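Local coordinates for aldose 1-epimerase (Caenorhabditis elegans, PDB 1LUR), which probably interconverts the alpha and beta anomers of aldose sugars such as galactose, at residues D162-L167 and L321-H326; L188-D193 and N239-T244; P274-Y279 and L300-Q305. All blocks are in the same frame, centred on the assembly; numbering follows the deposited sequence.

Contact 1 (D162-L167 and L321-H326)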
loop_
_atom_site.group_PDB
_atom_site.type_symbol
_atom_site.label_atom_id
_atom_site.label_comp_id
_atom_site.label_asym_id
_atom_site.label_seq_id
_atom_site.Cartn_x
_atom_site.Cartn_y
_atom_site.Cartn_z
ATOM N N ASP A 162 4.048 -11.514 -21.134
ATOM C CA ASP A 162 4.327 -12.323 -22.313
ATOM C C ASP A 162 4.312 -13.769 -21.852
ATOM O O ASP A 162 4.064 -14.685 -22.632
ATOM C CB ASP A 162 5.706 -11.987 -22.884
ATOM C CG ASP A 162 5.768 -10.596 -23.475
ATOM O OD1 ASP A 162 4.927 -10.289 -24.338
ATOM O OD2 ASP A 162 6.659 -9.814 -23.084
ATOM N N THR A 163 4.582 -13.955 -20.565
ATOM C CA THR A 163 4.614 -15.273 -19.948
ATOM C C THR A 163 3.720 -15.253 -18.704
ATOM O O THR A 163 3.759 -14.299 -17.925
ATOM C CB THR A 163 6.053 -15.628 -19.540
ATOM O OG1 THR A 163 6.931 -15.362 -20.641
ATOM C CG2 THR A 163 6.161 -17.100 -19.162
ATOM N N PRO A 164 2.903 -16.307 -18.511
ATOM C CA PRO A 164 1.977 -16.454 -17.381
ATOM C C PRO A 164 2.675 -16.392 -16.029
ATOM O O PRO A 164 3.730 -16.987 -15.842
ATOM C CB PRO A 164 1.354 -17.830 -17.607
ATOM C CG PRO A 164 1.523 -18.075 -19.062
ATOM C CD PRO A 164 2.878 -17.510 -19.358
ATOM N N GLY A 165 2.067 -15.690 -15.080
ATOM C CA GLY A 165 2.663 -15.581 -13.763
ATOM C C GLY A 165 1.677 -15.025 -12.756
ATOM O O GLY A 165 0.468 -15.069 -12.970
ATOM N N LEU A 166 2.200 -14.497 -11.660
ATOM C CA LEU A 166 1.361 -13.929 -10.614
ATOM C C LEU A 166 1.673 -12.445 -10.446
ATOM O O LEU A 166 2.816 -12.028 -10.601
ATOM C CB LEU A 166 1.621 -14.660 -9.285
ATOM C CG LEU A 166 1.373 -16.174 -9.213
ATOM C CD1 LEU A 166 2.063 -16.762 -7.995
ATOM C CD2 LEU A 166 -0.130 -16.448 -9.163
ATOM N N LEU A 167 0.651 -11.644 -10.162
ATOM C CA LEU A 167 0.846 -10.212 -9.963
ATOM C C LEU A 167 -0.240 -9.681 -9.032
ATOM O O LEU A 167 -1.442 -9.738 -9.333
ATOM C CB LEU A 167 0.832 -9.429 -11.284
ATOM C CG LEU A 167 1.383 -7.996 -11.140
ATOM C CD1 LEU A 167 2.900 -8.037 -11.026
ATOM C CD2 LEU A 167 0.981 -7.145 -12.332
ATOM N N LEU A 321 -1.660 -13.568 -13.858
ATOM C CA LEU A 321 -1.687 -12.565 -14.918
ATOM C C LEU A 321 -1.193 -13.358 -16.123
ATOM O O LEU A 321 -0.038 -13.789 -16.152
ATOM C CB LEU A 321 -0.730 -11.411 -14.616
ATOM C CG LEU A 321 -0.600 -10.379 -15.740
ATOM C CD1 LEU A 321 -1.979 -9.771 -16.043
ATOM C CD2 LEU A 321 0.383 -9.292 -15.332
ATOM N N ARG A 322 -2.071 -13.556 -17.106
ATOM C CA ARG A 322 -1.716 -14.315 -18.300
ATOM C C ARG A 322 -1.717 -13.488 -19.585
ATOM O O ARG A 322 -2.428 -12.485 -19.685
ATOM C CB ARG A 322 -2.677 -15.497 -18.421
ATOM C CG ARG A 322 -2.682 -16.356 -17.162
ATOM C CD ARG A 322 -3.765 -17.421 -17.158
ATOM N NE ARG A 322 -3.766 -18.156 -15.892
ATOM C CZ ARG A 322 -2.867 -19.079 -15.553
ATOM N NH1 ARG A 322 -1.889 -19.405 -16.387
ATOM N NH2 ARG A 322 -2.927 -19.650 -14.357
ATOM N N PRO A 323 -0.916 -13.907 -20.581
ATOM C CA PRO A 323 -0.784 -13.237 -21.880
ATOM C C PRO A 323 -2.130 -12.843 -22.464
ATOM O O PRO A 323 -3.067 -13.637 -22.472
ATOM C CB PRO A 323 -0.065 -14.280 -22.733
ATOM C CG PRO A 323 0.800 -14.982 -21.730
ATOM C CD PRO A 323 -0.153 -15.170 -20.571
ATOM N N GLY A 324 -2.224 -11.612 -22.948
ATOM C CA GLY A 324 -3.471 -11.154 -23.525
ATOM C C GLY A 324 -4.373 -10.434 -22.542
ATOM O O GLY A 324 -5.206 -9.624 -22.953
ATOM N N ASP A 325 -4.226 -10.721 -21.250
ATOM C CA ASP A 325 -5.064 -10.059 -20.257
ATOM C C ASP A 325 -4.422 -8.775 -19.759
ATOM O O ASP A 325 -3.238 -8.520 -19.995
ATOM C CB ASP A 325 -5.349 -10.977 -19.067
ATOM C CG ASP A 325 -6.170 -12.195 -19.449
ATOM O OD1 ASP A 325 -6.941 -12.119 -20.433
ATOM O OD2 ASP A 325 -6.061 -13.224 -18.755
ATOM N N HIS A 326 -5.216 -7.963 -19.072
ATOM C CA HIS A 326 -4.727 -6.707 -18.541
ATOM C C HIS A 326 -4.992 -6.581 -17.053
ATOM O O HIS A 326 -6.134 -6.685 -16.607
ATOM C CB HIS A 326 -5.381 -5.517 -19.259
ATOM C CG HIS A 326 -4.957 -5.357 -20.685
ATOM N ND1 HIS A 326 -5.339 -6.232 -21.679
ATOM C CD2 HIS A 326 -4.175 -4.427 -21.283
ATOM C CE1 HIS A 326 -4.811 -5.848 -22.828
ATOM N NE2 HIS A 326 -4.100 -4.755 -22.615
#

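Contact 2 (L188-D193 and N239-T244)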
loop_
_atom_site.group_PDB
_atom_site.type_symbol
_atom_site.label_atom_id
_atom_site.label_comp_id
_atom_site.label_asym_id
_atom_site.label_seq_id
_atom_site.Cartn_x
_atom_site.Cartn_y
_atom_site.Cartn_z
ATOM N N LEU A 188 -10.864 5.635 12.715
ATOM C CA LEU A 188 -10.889 4.823 11.512
ATOM C C LEU A 188 -12.231 4.128 11.386
ATOM O O LEU A 188 -12.763 3.596 12.362
ATOM C CB LEU A 188 -9.765 3.782 11.550
ATOM C CG LEU A 188 -9.545 2.918 10.305
ATOM C CD1 LEU A 188 -9.180 3.798 9.110
ATOM C CD2 LEU A 188 -8.430 1.914 10.582
ATOM N N GLU A 189 -12.785 4.150 10.181
ATOM C CA GLU A 189 -14.067 3.519 9.912
ATOM C C GLU A 189 -13.946 2.749 8.606
ATOM O O GLU A 189 -13.558 3.309 7.578
ATOM C CB GLU A 189 -15.174 4.572 9.808
ATOM C CG GLU A 189 -16.538 3.998 9.477
ATOM C CD GLU A 189 -17.671 4.886 9.954
ATOM O OE1 GLU A 189 -17.849 5.013 11.185
ATOM O OE2 GLU A 189 -18.382 5.457 9.103
HETATM N N MSE A 190 -14.276 1.462 8.648
HETATM C CA MSE A 190 -14.194 0.621 7.461
HETATM C C MSE A 190 -15.395 -0.270 7.224
HETATM O O MSE A 190 -15.995 -0.798 8.160
HETATM C CB MSE A 190 -12.965 -0.280 7.543
HETATM C CG MSE A 190 -11.788 0.151 6.705
HETATM SE SE MSE A 190 -10.649 -1.380 6.356
HETATM C CE MSE A 190 -11.478 -2.007 4.727
ATOM N N GLU A 191 -15.736 -0.448 5.956
ATOM C CA GLU A 191 -16.858 -1.290 5.593
ATOM C C GLU A 191 -16.257 -2.686 5.424
ATOM O O GLU A 191 -16.104 -3.179 4.305
ATOM C CB GLU A 191 -17.475 -0.821 4.277
ATOM C CG GLU A 191 -17.888 0.642 4.263
ATOM C CD GLU A 191 -18.759 1.012 5.444
ATOM O OE1 GLU A 191 -19.716 0.260 5.732
ATOM O OE2 GLU A 191 -18.491 2.057 6.079
ATOM N N ALA A 192 -15.893 -3.307 6.540
ATOM C CA ALA A 192 -15.303 -4.643 6.514
ATOM C C ALA A 192 -15.927 -5.561 7.562
ATOM O O ALA A 192 -15.809 -5.313 8.756
ATOM C CB ALA A 192 -13.802 -4.543 6.739
ATOM N N ASP A 193 -16.580 -6.625 7.108
ATOM C CA ASP A 193 -17.216 -7.573 8.024
ATOM C C ASP A 193 -16.289 -8.720 8.408
ATOM O O ASP A 193 -16.497 -9.382 9.429
ATOM C CB ASP A 193 -18.479 -8.164 7.400
ATOM C CG ASP A 193 -19.551 -7.128 7.169
ATOM O OD1 ASP A 193 -19.705 -6.241 8.031
ATOM O OD2 ASP A 193 -20.245 -7.208 6.132
ATOM N N ASN A 239 -3.108 -6.645 9.455
ATOM C CA ASN A 239 -3.926 -7.665 8.814
ATOM C C ASN A 239 -4.687 -7.161 7.605
ATOM O O ASN A 239 -4.756 -5.958 7.342
ATOM C CB ASN A 239 -4.965 -8.206 9.800
ATOM C CG ASN A 239 -4.354 -8.687 11.091
ATOM O OD1 ASN A 239 -4.390 -9.877 11.393
ATOM N ND2 ASN A 239 -3.789 -7.763 11.866
ATOM N N ASP A 240 -5.284 -8.115 6.902
ATOM C CA ASP A 240 -6.078 -7.878 5.710
ATOM C C ASP A 240 -7.534 -7.703 6.144
ATOM O O ASP A 240 -8.090 -8.581 6.806
ATOM C CB ASP A 240 -6.032 -9.100 4.792
ATOM C CG ASP A 240 -4.777 -9.180 3.948
ATOM O OD1 ASP A 240 -3.719 -8.644 4.342
ATOM O OD2 ASP A 240 -4.864 -9.818 2.880
ATOM N N LEU A 241 -8.151 -6.583 5.783
ATOM C CA LEU A 241 -9.545 -6.348 6.145
ATOM C C LEU A 241 -10.334 -6.480 4.845
ATOM O O LEU A 241 -10.170 -5.677 3.923
ATOM C CB LEU A 241 -9.719 -4.956 6.767
ATOM C CG LEU A 241 -9.536 -4.859 8.292
ATOM C CD1 LEU A 241 -10.718 -5.511 8.983
ATOM C CD2 LEU A 241 -8.235 -5.526 8.725
ATOM N N VAL A 242 -11.174 -7.511 4.765
ATOM C CA VAL A 242 -11.978 -7.754 3.574
ATOM C C VAL A 242 -13.107 -6.749 3.413
ATOM O O VAL A 242 -13.993 -6.646 4.262
ATOM C CB VAL A 242 -12.567 -9.181 3.578
ATOM C CG1 VAL A 242 -13.286 -9.458 2.253
ATOM C CG2 VAL A 242 -11.458 -10.191 3.792
ATOM N N ILE A 243 -13.066 -6.019 2.303
ATOM C CA ILE A 243 -14.065 -5.010 1.994
ATOM C C ILE A 243 -15.438 -5.588 1.681
ATOM O O ILE A 243 -15.578 -6.467 0.828
ATOM C CB ILE A 243 -13.633 -4.160 0.783
ATOM C CG1 ILE A 243 -12.325 -3.431 1.093
ATOM C CG2 ILE A 243 -14.742 -3.176 0.421
ATOM C CD1 ILE A 243 -11.773 -2.637 -0.090
ATOM N N THR A 244 -16.454 -5.087 2.374
ATOM C CA THR A 244 -17.813 -5.555 2.151
ATOM C C THR A 244 -18.309 -4.837 0.902
ATOM O O THR A 244 -18.580 -3.636 0.935
ATOM C CB THR A 244 -18.751 -5.184 3.317
ATOM O OG1 THR A 244 -18.224 -5.695 4.546
ATOM C CG2 THR A 244 -20.137 -5.768 3.081
HETATM O O HOH W 1 -19.264 -3.701 6.702
HETATM O O HOH W 2 -16.197 -8.001 4.918
#

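Contact 3 (P274-Y279 and L300-Q305)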
loop_
_atom_site.group_PDB
_atom_site.type_symbol
_atom_site.label_atom_id
_atom_site.label_comp_id
_atom_site.label_asym_id
_atom_site.label_seq_id
_atom_site.Cartn_x
_atom_site.Cartn_y
_atom_site.Cartn_z
ATOM N N PRO A 274 -10.072 -6.033 -3.457
ATOM C CA PRO A 274 -11.008 -6.666 -2.529
ATOM C C PRO A 274 -10.676 -6.493 -1.051
ATOM O O PRO A 274 -11.546 -6.670 -0.197
ATOM C CB PRO A 274 -10.977 -8.122 -2.968
ATOM C CG PRO A 274 -9.523 -8.306 -3.290
ATOM C CD PRO A 274 -9.197 -7.045 -4.081
ATOM N N VAL A 275 -9.427 -6.170 -0.734
ATOM C CA VAL A 275 -9.061 -5.990 0.663
ATOM C C VAL A 275 -8.133 -4.805 0.860
ATOM O O VAL A 275 -7.594 -4.244 -0.096
ATOM C CB VAL A 275 -8.353 -7.250 1.252
ATOM C CG1 VAL A 275 -9.082 -8.509 0.828
ATOM C CG2 VAL A 275 -6.897 -7.296 0.825
ATOM N N ILE A 276 -7.971 -4.414 2.113
ATOM C CA ILE A 276 -7.104 -3.309 2.459
ATOM C C ILE A 276 -6.296 -3.771 3.654
ATOM O O ILE A 276 -6.850 -4.028 4.727
ATOM C CB ILE A 276 -7.878 -2.038 2.847
ATOM C CG1 ILE A 276 -8.653 -1.503 1.640
ATOM C CG2 ILE A 276 -6.910 -1.005 3.385
ATOM C CD1 ILE A 276 -9.393 -0.197 1.904
ATOM N N HIS A 277 -4.991 -3.899 3.466
ATOM C CA HIS A 277 -4.124 -4.333 4.548
ATOM C C HIS A 277 -3.755 -3.137 5.409
ATOM O O HIS A 277 -3.209 -2.149 4.912
ATOM C CB HIS A 277 -2.846 -4.969 4.006
ATOM C CG HIS A 277 -1.970 -5.543 5.072
ATOM N ND1 HIS A 277 -2.224 -6.760 5.666
ATOM C CD2 HIS A 277 -0.865 -5.050 5.681
ATOM C CE1 HIS A 277 -1.313 -6.993 6.595
ATOM N NE2 HIS A 277 -0.478 -5.969 6.625
ATOM N N LEU A 278 -4.056 -3.235 6.700
ATOM C CA LEU A 278 -3.765 -2.174 7.647
ATOM C C LEU A 278 -2.617 -2.594 8.555
ATOM O O LEU A 278 -2.677 -3.645 9.190
ATOM C CB LEU A 278 -4.999 -1.880 8.506
ATOM C CG LEU A 278 -6.308 -1.585 7.767
ATOM C CD1 LEU A 278 -7.460 -1.494 8.759
ATOM C CD2 LEU A 278 -6.162 -0.289 6.980
ATOM N N TYR A 279 -1.575 -1.775 8.601
ATOM C CA TYR A 279 -0.412 -2.055 9.435
ATOM C C TYR A 279 -0.175 -0.856 10.351
ATOM O O TYR A 279 0.192 0.230 9.894
ATOM C CB TYR A 279 0.821 -2.321 8.566
ATOM C CG TYR A 279 2.112 -2.424 9.343
ATOM C CD1 TYR A 279 2.227 -3.280 10.436
ATOM C CD2 TYR A 279 3.223 -1.666 8.981
ATOM C CE1 TYR A 279 3.425 -3.377 11.150
ATOM C CE2 TYR A 279 4.417 -1.754 9.687
ATOM C CZ TYR A 279 4.511 -2.611 10.768
ATOM O OH TYR A 279 5.694 -2.692 11.467
ATOM N N LEU A 300 -0.097 4.758 10.016
ATOM C CA LEU A 300 -0.968 3.670 9.618
ATOM C C LEU A 300 -0.734 3.368 8.147
ATOM O O LEU A 300 -1.060 4.182 7.281
ATOM C CB LEU A 300 -2.434 4.046 9.826
ATOM C CG LEU A 300 -3.450 2.984 9.391
ATOM C CD1 LEU A 300 -3.346 1.777 10.307
ATOM C CD2 LEU A 300 -4.857 3.555 9.433
ATOM N N ALA A 301 -0.145 2.208 7.870
ATOM C CA ALA A 301 0.116 1.815 6.495
ATOM C C ALA A 301 -1.218 1.329 5.957
ATOM O O ALA A 301 -1.864 0.476 6.559
ATOM C CB ALA A 301 1.151 0.699 6.442
ATOM N N ILE A 302 -1.641 1.899 4.836
ATOM C CA ILE A 302 -2.902 1.523 4.218
ATOM C C ILE A 302 -2.527 0.941 2.863
ATOM O O ILE A 302 -2.055 1.658 1.977
ATOM C CB ILE A 302 -3.823 2.754 4.065
ATOM C CG1 ILE A 302 -4.099 3.354 5.450
ATOM C CG2 ILE A 302 -5.120 2.352 3.400
ATOM C CD1 ILE A 302 -5.038 4.561 5.446
ATOM N N GLU A 303 -2.736 -0.362 2.714
ATOM C CA GLU A 303 -2.402 -1.058 1.477
ATOM C C GLU A 303 -3.537 -1.805 0.789
ATOM O O GLU A 303 -3.820 -2.959 1.121
ATOM C CB GLU A 303 -1.260 -2.040 1.768
ATOM C CG GLU A 303 -0.366 -1.591 2.919
ATOM C CD GLU A 303 0.647 -2.637 3.365
ATOM O OE1 GLU A 303 1.090 -2.566 4.529
ATOM O OE2 GLU A 303 1.012 -3.520 2.564
ATOM N N PRO A 304 -4.216 -1.147 -0.168
ATOM C CA PRO A 304 -5.315 -1.780 -0.905
ATOM C C PRO A 304 -4.626 -2.868 -1.723
ATOM O O PRO A 304 -3.657 -2.584 -2.418
ATOM C CB PRO A 304 -5.842 -0.647 -1.774
ATOM C CG PRO A 304 -5.609 0.564 -0.905
ATOM C CD PRO A 304 -4.211 0.312 -0.382
ATOM N N GLN A 305 -5.118 -4.096 -1.659
ATOM C CA GLN A 305 -4.477 -5.184 -2.409
ATOM C C GLN A 305 -5.381 -6.404 -2.440
ATOM O O GLN A 305 -6.504 -6.369 -1.934
ATOM C CB GLN A 305 -3.202 -5.588 -1.659
ATOM C CG GLN A 305 -3.548 -6.092 -0.243
ATOM C CD GLN A 305 -2.369 -6.627 0.562
ATOM O OE1 GLN A 305 -1.436 -5.895 0.887
ATOM N NE2 GLN A 305 -2.423 -7.914 0.903
#

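Contact 1 (D162-L167 and L321-H326)
Gly165 and Leu321 face each other as a hydrogen-bonded pair of an antiparallel beta bridge, a two-stranded patch where 165-166 meets 320-321. Gly165 N gives its proton to Leu321 O over 3.0 Å, and Leu321 N returns a bond to Gly165 O at 2.8 Å, its nitrogen standing 37° out of the plane of that carbonyl. Beyond the bridge, Arg322 to Asp325 form a type II beta turn, with Gly324 at the position that takes a positive phi, closed by Asp325 N on Arg322 O. Past the bridge the chains meet through the rings of Pro164 and Pro323. Pro164 can be followed round its ring: CB rests 3.8 Å from Arg322 NH1, CG comes 3.7 Å from Pro323 CD, and CD sits 4.0 Å from the same Pro323 CD, the two rings crossing at about a right angle. Replacing Pro164 by an alanine removes CG and CD, which would probably leave Pro323 CD without its covering ring and the backbone here freer to turn. Pro323 also reaches past its partner, its CG lying 3.4 Å from Asp162 O. The guanidinium of Arg322, met obliquely by Pro164 CB, is held by a salt bridge from NH2 to Asp85, while Phe84 of strand 81-84 packs on both Pro164 and Arg322. At the buried end, Leu167 and Leu321 lie side by side and point the same way, over Ala159 and Tyr327. Swung anti to its backbone N (chi1 175°), the Leu321 side chain runs alongside Leu167, where the two CD2 methyls meet at 3.7 Å.

Contact 2 (L188-D193 and N239-T244)
The carboxylate of Asp193 turns one flat face to Thr244. The hydroxyl OG1 stands over that face, 3.0 Å from Asp193 OD2, a weak bond whose proton also has Glu191 O within reach. Water 1 sits on the same side of the plane, giving a proton to Asp193 OD1 and lying near Thr244 OG1; OD1 also takes a salt bridge from Arg219. The second flat group, the peptide carbonyl of Glu191, receives the strong bond of the contact: Thr244 N points at Glu191 O over 2.7 Å and almost straight (175°), tilted 21° from the carbonyl plane. Because OG1 of Thr244 lies beside its own backbone N (chi1 -56°), hydroxyl and amide reach toward Glu191 O together. Water 2 links the two chains alongside, accepting from Asp193 N and donating to Val242 O at 2.7 Å. Thr244 O, by contrast, is buried here with no partner. The inner side is apolar. Met190, present as selenomethionine, lays SE 3.7 Å from Leu241 CB, and its bend at chi3 carries CE to Ile243 CG1 at 4.0 Å. Ala192 CB meets Leu241 CD1 at 3.9 Å. Leu256 and Ile276 close over Met190 from two different sheets. Glu191, salt-bridged to Arg257, is the centre of an inverse gamma turn, after which the chain turns a corner at Asp193. This bend is how a strand of the nine-stranded sheet passes into strand 194-198 of the seven-stranded one, a corner linking the two sheets of a beta-sandwich of the galactose mutarotase type.

Contact 3 (P274-Y279 and L300-Q305)
Strands 275-279 and 300-305 are antiparallel neighbours in the middle of the seven-stranded sheet, paired from Val275-Gln305 to Tyr279-Ala301 by six backbone hydrogen bonds. The pairing is tight at the centre: His277 N bonds Glu303 O at 2.8 Å and Glu303 N bonds His277 O at 2.9 Å. On the face carrying Ile276, Leu278, Ile302 and Pro304, the CG2 methyls of Ile276 and Ile302 meet at 3.8 Å, the two side chains lying alongside and pointing the same way. Around them the fit across the strands is looser, with Leu278 CD2 4.5 Å from Ile302 CG1, and Leu188 and Met190 of strand 187-192 pack over this apolar face. The ends of segment 274-279 are less enclosed: Pro274 and Tyr279 remain partly exposed, and Tyr279 touches Ala301 chiefly through CB, 3.7 Å from the alanine CB, while its hydroxyl leads off to Phe283 N. The other face carries the polar His277, Glu303 and Gln305 among Val275, Ala301 and Tyr279, with Glu303 touching His172 of strand 170-175, consistent with the sugar-binding cleft of mutarotases. Asp240 and Asp238 fix the His277 ring by hydrogen bonds to ND1 and NE2. With CG anti to its backbone N (chi1 -175°), that ring runs along Glu303 and turns an edge to it: CD2 is 3.4 Å from Glu303 OE1, ring and carboxylate planes 68° apart.

Overall arrangement
Contacts 2 and 3 adjoin, their centres about 9 Å apart, because strands 238-243 and 275-279 are neighbours in the seven-stranded sheet. Across that shared boundary Asn239 O meets Leu278 N. Contact 1 stands away, its centre about 29 Å from that of contact 2 and about 24 Å from that of contact 3, on a small two-stranded patch at the periphery. Along the chain contact 2 closes before contact 3 opens, and both are nested in the long loop that contact 1 closes. The chain thus joins a buried sheet core, a corner between sheets and a peripheral bridge between distant segments.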